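Local structure of 5-formaminoimidazole-4-carboxamide-1-(Beta)-D-ribofuranosyl 5'-monophosphate synthetase (2PBZ) at residues A105-I111 with A233-M238. The protein binds ATP and probably acts as a metal-dependent carbon-nitrogen ligase of purine biosynthesis, the PurP step on the way to IMP. Numbering follows the deposited sequence.
Sequences ALEGAGI and AFVRTM
Ala-109 turns its methyl group into helix 224-241 and settles among Ala-233, Phe-234 and Thr-237, with its CB 3.8 Å from the CA of Phe-234. A methyl is small enough for the two backbones to come this near: the CA atoms of Ala-109 and Phe-234 are 5.0 Å apart. From the other helix, Ala-233 sets its methyl against the last turn, its CB 3.4 Å from the Ala-109 carbonyl O. Thr-237 leads with its methyl branch, and CG2 lies 3.6 Å from the CB of Ala-109, beside the Gly-108 carbonyl, though the exact position of this methyl is doubtful. Gly-108, having no side chain, suits a place where a beta carbon would point at Thr-237.

One turn earlier, Ala-105 points its CB at two larger groups, 3.8 Å from SE of Met-238 (a selenomethionine) and 3.9 Å from CE1 of Phe-234. The phenyl ring extends along this side because its CG stands anti to the backbone N (chi1 -171°), and Ile-111 adds its CD1 tip 4.3 Å from CD1 of the ring. The CG of Met-238, anti to the carbonyl carbon, lies over one face of Phe-234 toward its rim; bends further out place SE and CE. Phe-250 brings a second, nearly parallel ring. Phe-92 touches both Phe-234 and Met-238, burying this side of the contact.

Gly-110 takes a positive phi (78°), easily reached by glycine, and ends helix 99-109 in a Schellman motif, with bonds from Gly-110 N to Glu-107 O and Ile-111 N to Leu-106 O; Ile-111 then faces the other helix and packs on Ala-262 and Phe-254. With local axes 8.6 Å apart at 111°, this is alanine-rich helix-helix packing at a helix C-terminus, joining the DUF1246 region to a helix of the ATP-grasp-related DUF1297 region.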
ATOM      1  N   ALA A 105      15.838  18.487 -20.710  1.00 58.26           N
ATOM      2  CA  ALA A 105      16.373  18.114 -19.400  1.00 58.34           C
ATOM      3  C   ALA A 105      16.763  16.639 -19.310  1.00 58.25           C
ATOM      4  O   ALA A 105      17.864  16.311 -18.871  1.00 58.55           O
ATOM      5  CB  ALA A 105      15.351  18.446 -18.308  1.00 58.31           C
ATOM      6  N   LEU A 106      15.851  15.753 -19.707  1.00 58.20           N
ATOM      7  CA  LEU A 106      16.114  14.321 -19.658  1.00 57.93           C
ATOM      8  C   LEU A 106      17.325  13.947 -20.528  1.00 58.69           C
ATOM      9  O   LEU A 106      18.154  13.117 -20.137  1.00 57.13           O
ATOM     10  CB  LEU A 106      14.856  13.543 -20.081  1.00 56.02           C
ATOM     11  CG  LEU A 106      13.712  13.490 -19.050  1.00 55.13           C
ATOM     12  CD1 LEU A 106      12.469  12.945 -19.696  1.00 53.74           C
ATOM     13  CD2 LEU A 106      14.109  12.623 -17.855  1.00 53.52           C
ATOM     14  N   GLU A 107      17.435  14.570 -21.698  1.00 59.36           N
ATOM     15  CA  GLU A 107      18.567  14.298 -22.572  1.00 61.35           C
ATOM     16  C   GLU A 107      19.815  14.841 -21.882  1.00 61.47           C
ATOM     17  O   GLU A 107      20.829  14.155 -21.782  1.00 61.38           O
ATOM     18  CB  GLU A 107      18.368  14.973 -23.932  1.00 62.07           C
ATOM     19  CG  GLU A 107      17.017  14.656 -24.555  1.00 66.24           C
ATOM     20  CD  GLU A 107      16.908  15.111 -26.002  1.00 68.64           C
ATOM     21  OE1 GLU A 107      17.116  16.323 -26.267  1.00 68.83           O
ATOM     22  OE2 GLU A 107      16.616  14.257 -26.872  1.00 69.98           O
ATOM     23  N   GLY A 108      19.711  16.070 -21.376  1.00 61.48           N
ATOM     24  CA  GLY A 108      20.826  16.701 -20.700  1.00 60.29           C
ATOM     25  C   GLY A 108      21.333  15.925 -19.506  1.00 60.15           C
ATOM     26  O   GLY A 108      22.493  16.066 -19.125  1.00 59.95           O
ATOM     27  N   ALA A 109      20.474  15.109 -18.900  1.00 60.91           N
ATOM     28  CA  ALA A 109      20.886  14.322 -17.735  1.00 61.73           C
ATOM     29  C   ALA A 109      21.340  12.922 -18.132  1.00 62.14           C
ATOM     30  O   ALA A 109      21.826  12.164 -17.292  1.00 61.49           O
ATOM     31  CB  ALA A 109      19.748  14.231 -16.717  1.00 61.39           C
ATOM     32  N   GLY A 110      21.178  12.587 -19.413  1.00 62.36           N
ATOM     33  CA  GLY A 110      21.586  11.276 -19.892  1.00 62.23           C
ATOM     34  C   GLY A 110      20.609  10.174 -19.531  1.00 62.01           C
ATOM     35  O   GLY A 110      20.929   8.995 -19.639  1.00 61.97           O
ATOM     36  N   ILE A 111      19.409  10.557 -19.115  1.00 62.03           N
ATOM     37  CA  ILE A 111      18.388   9.591 -18.731  1.00 62.11           C
ATOM     38  C   ILE A 111      17.697   8.998 -19.959  1.00 62.24           C
ATOM     39  O   ILE A 111      17.272   9.722 -20.861  1.00 61.98           O
ATOM     40  CB  ILE A 111      17.344  10.255 -17.804  1.00 62.24           C
ATOM     41  CG1 ILE A 111      18.063  10.855 -16.593  1.00 61.56           C
ATOM     42  CG2 ILE A 111      16.305   9.228 -17.337  1.00 62.25           C
ATOM     43  CD1 ILE A 111      17.190  11.723 -15.726  1.00 62.33           C
ATOM     44  N   ALA A 233      22.119  13.168 -11.619  1.00 48.66           N
ATOM     45  CA  ALA A 233      22.397  13.752 -12.916  1.00 47.98           C
ATOM     46  C   ALA A 233      21.365  14.807 -13.250  1.00 47.63           C
ATOM     47  O   ALA A 233      21.689  15.849 -13.808  1.00 47.69           O
ATOM     48  CB  ALA A 233      22.404  12.676 -13.979  1.00 47.29           C
ATOM     49  N   PHE A 234      20.111  14.540 -12.902  1.00 47.38           N
ATOM     50  CA  PHE A 234      19.041  15.487 -13.193  1.00 46.16           C
ATOM     51  C   PHE A 234      19.293  16.814 -12.477  1.00 46.44           C
ATOM     52  O   PHE A 234      19.113  17.883 -13.052  1.00 46.26           O
ATOM     53  CB  PHE A 234      17.696  14.914 -12.752  1.00 44.33           C
ATOM     54  CG  PHE A 234      16.525  15.727 -13.196  1.00 42.98           C
ATOM     55  CD1 PHE A 234      16.127  15.731 -14.533  1.00 42.50           C
ATOM     56  CD2 PHE A 234      15.836  16.529 -12.286  1.00 41.26           C
ATOM     57  CE1 PHE A 234      15.054  16.535 -14.962  1.00 41.99           C
ATOM     58  CE2 PHE A 234      14.769  17.331 -12.702  1.00 41.22           C
ATOM     59  CZ  PHE A 234      14.379  17.334 -14.043  1.00 42.12           C
ATOM     60  N   VAL A 235      19.687  16.726 -11.211  1.00 46.37           N
ATOM     61  CA  VAL A 235      19.963  17.901 -10.424  1.00 47.16           C
ATOM     62  C   VAL A 235      21.080  18.713 -11.058  1.00 47.97           C
ATOM     63  O   VAL A 235      20.960  19.930 -11.197  1.00 49.54           O
ATOM     64  CB  VAL A 235      20.358  17.519  -8.995  1.00 47.06           C
ATOM     65  CG1 VAL A 235      20.770  18.756  -8.217  1.00 47.29           C
ATOM     66  CG2 VAL A 235      19.191  16.837  -8.322  1.00 46.70           C
ATOM     67  N   ARG A 236      22.155  18.036 -11.459  1.00 49.00           N
ATOM     68  CA  ARG A 236      23.297  18.707 -12.075  1.00 49.03           C
ATOM     69  C   ARG A 236      22.906  19.522 -13.285  1.00 48.09           C
ATOM     70  O   ARG A 236      23.157  20.716 -13.326  1.00 48.19           O
ATOM     71  CB  ARG A 236      24.378  17.699 -12.489  1.00 51.47           C
ATOM     72  CG  ARG A 236      24.732  16.655 -11.436  1.00 53.12           C
ATOM     73  CD  ARG A 236      25.159  17.276 -10.108  1.00 54.15           C
ATOM     74  NE  ARG A 236      26.572  17.644 -10.075  1.00 55.87           N
ATOM     75  CZ  ARG A 236      27.143  18.325  -9.085  1.00 56.86           C
ATOM     76  NH1 ARG A 236      26.418  18.712  -8.048  1.00 57.59           N
ATOM     77  NH2 ARG A 236      28.433  18.628  -9.128  1.00 57.07           N
ATOM     78  N   THR A 237      22.275  18.893 -14.268  1.00 48.83           N
ATOM     79  CA  THR A 237      21.903  19.627 -15.470  1.00 50.94           C
ATOM     80  C   THR A 237      20.848  20.699 -15.253  1.00 52.23           C
ATOM     81  O   THR A 237      20.801  21.684 -15.992  1.00 53.58           O
ATOM     82  CB  THR A 237      21.414  18.699 -16.616  1.00 51.77           C
ATOM     83  OG1 THR A 237      20.018  18.922 -16.843  1.00 51.51           O
ATOM     84  CG2 THR A 237      21.669  17.239 -16.293  1.00 49.07           C
HETATM   85  N   MSE A 238      19.998  20.520 -14.252  1.00 53.71           N
HETATM   86  CA  MSE A 238      18.974  21.510 -13.980  1.00 55.04           C
HETATM   87  C   MSE A 238      19.611  22.716 -13.329  1.00 55.54           C
HETATM   88  O   MSE A 238      19.117  23.831 -13.453  1.00 55.39           O
HETATM   89  CB  MSE A 238      17.877  20.935 -13.083  1.00 55.96           C
HETATM   90  CG  MSE A 238      16.922  20.013 -13.828  1.00 58.18           C
HETATM   91 SE   MSE A 238      16.170  20.806 -15.441  1.00 62.49          SE
HETATM   92  CE  MSE A 238      15.452  22.449 -14.719  1.00 61.46           C
TER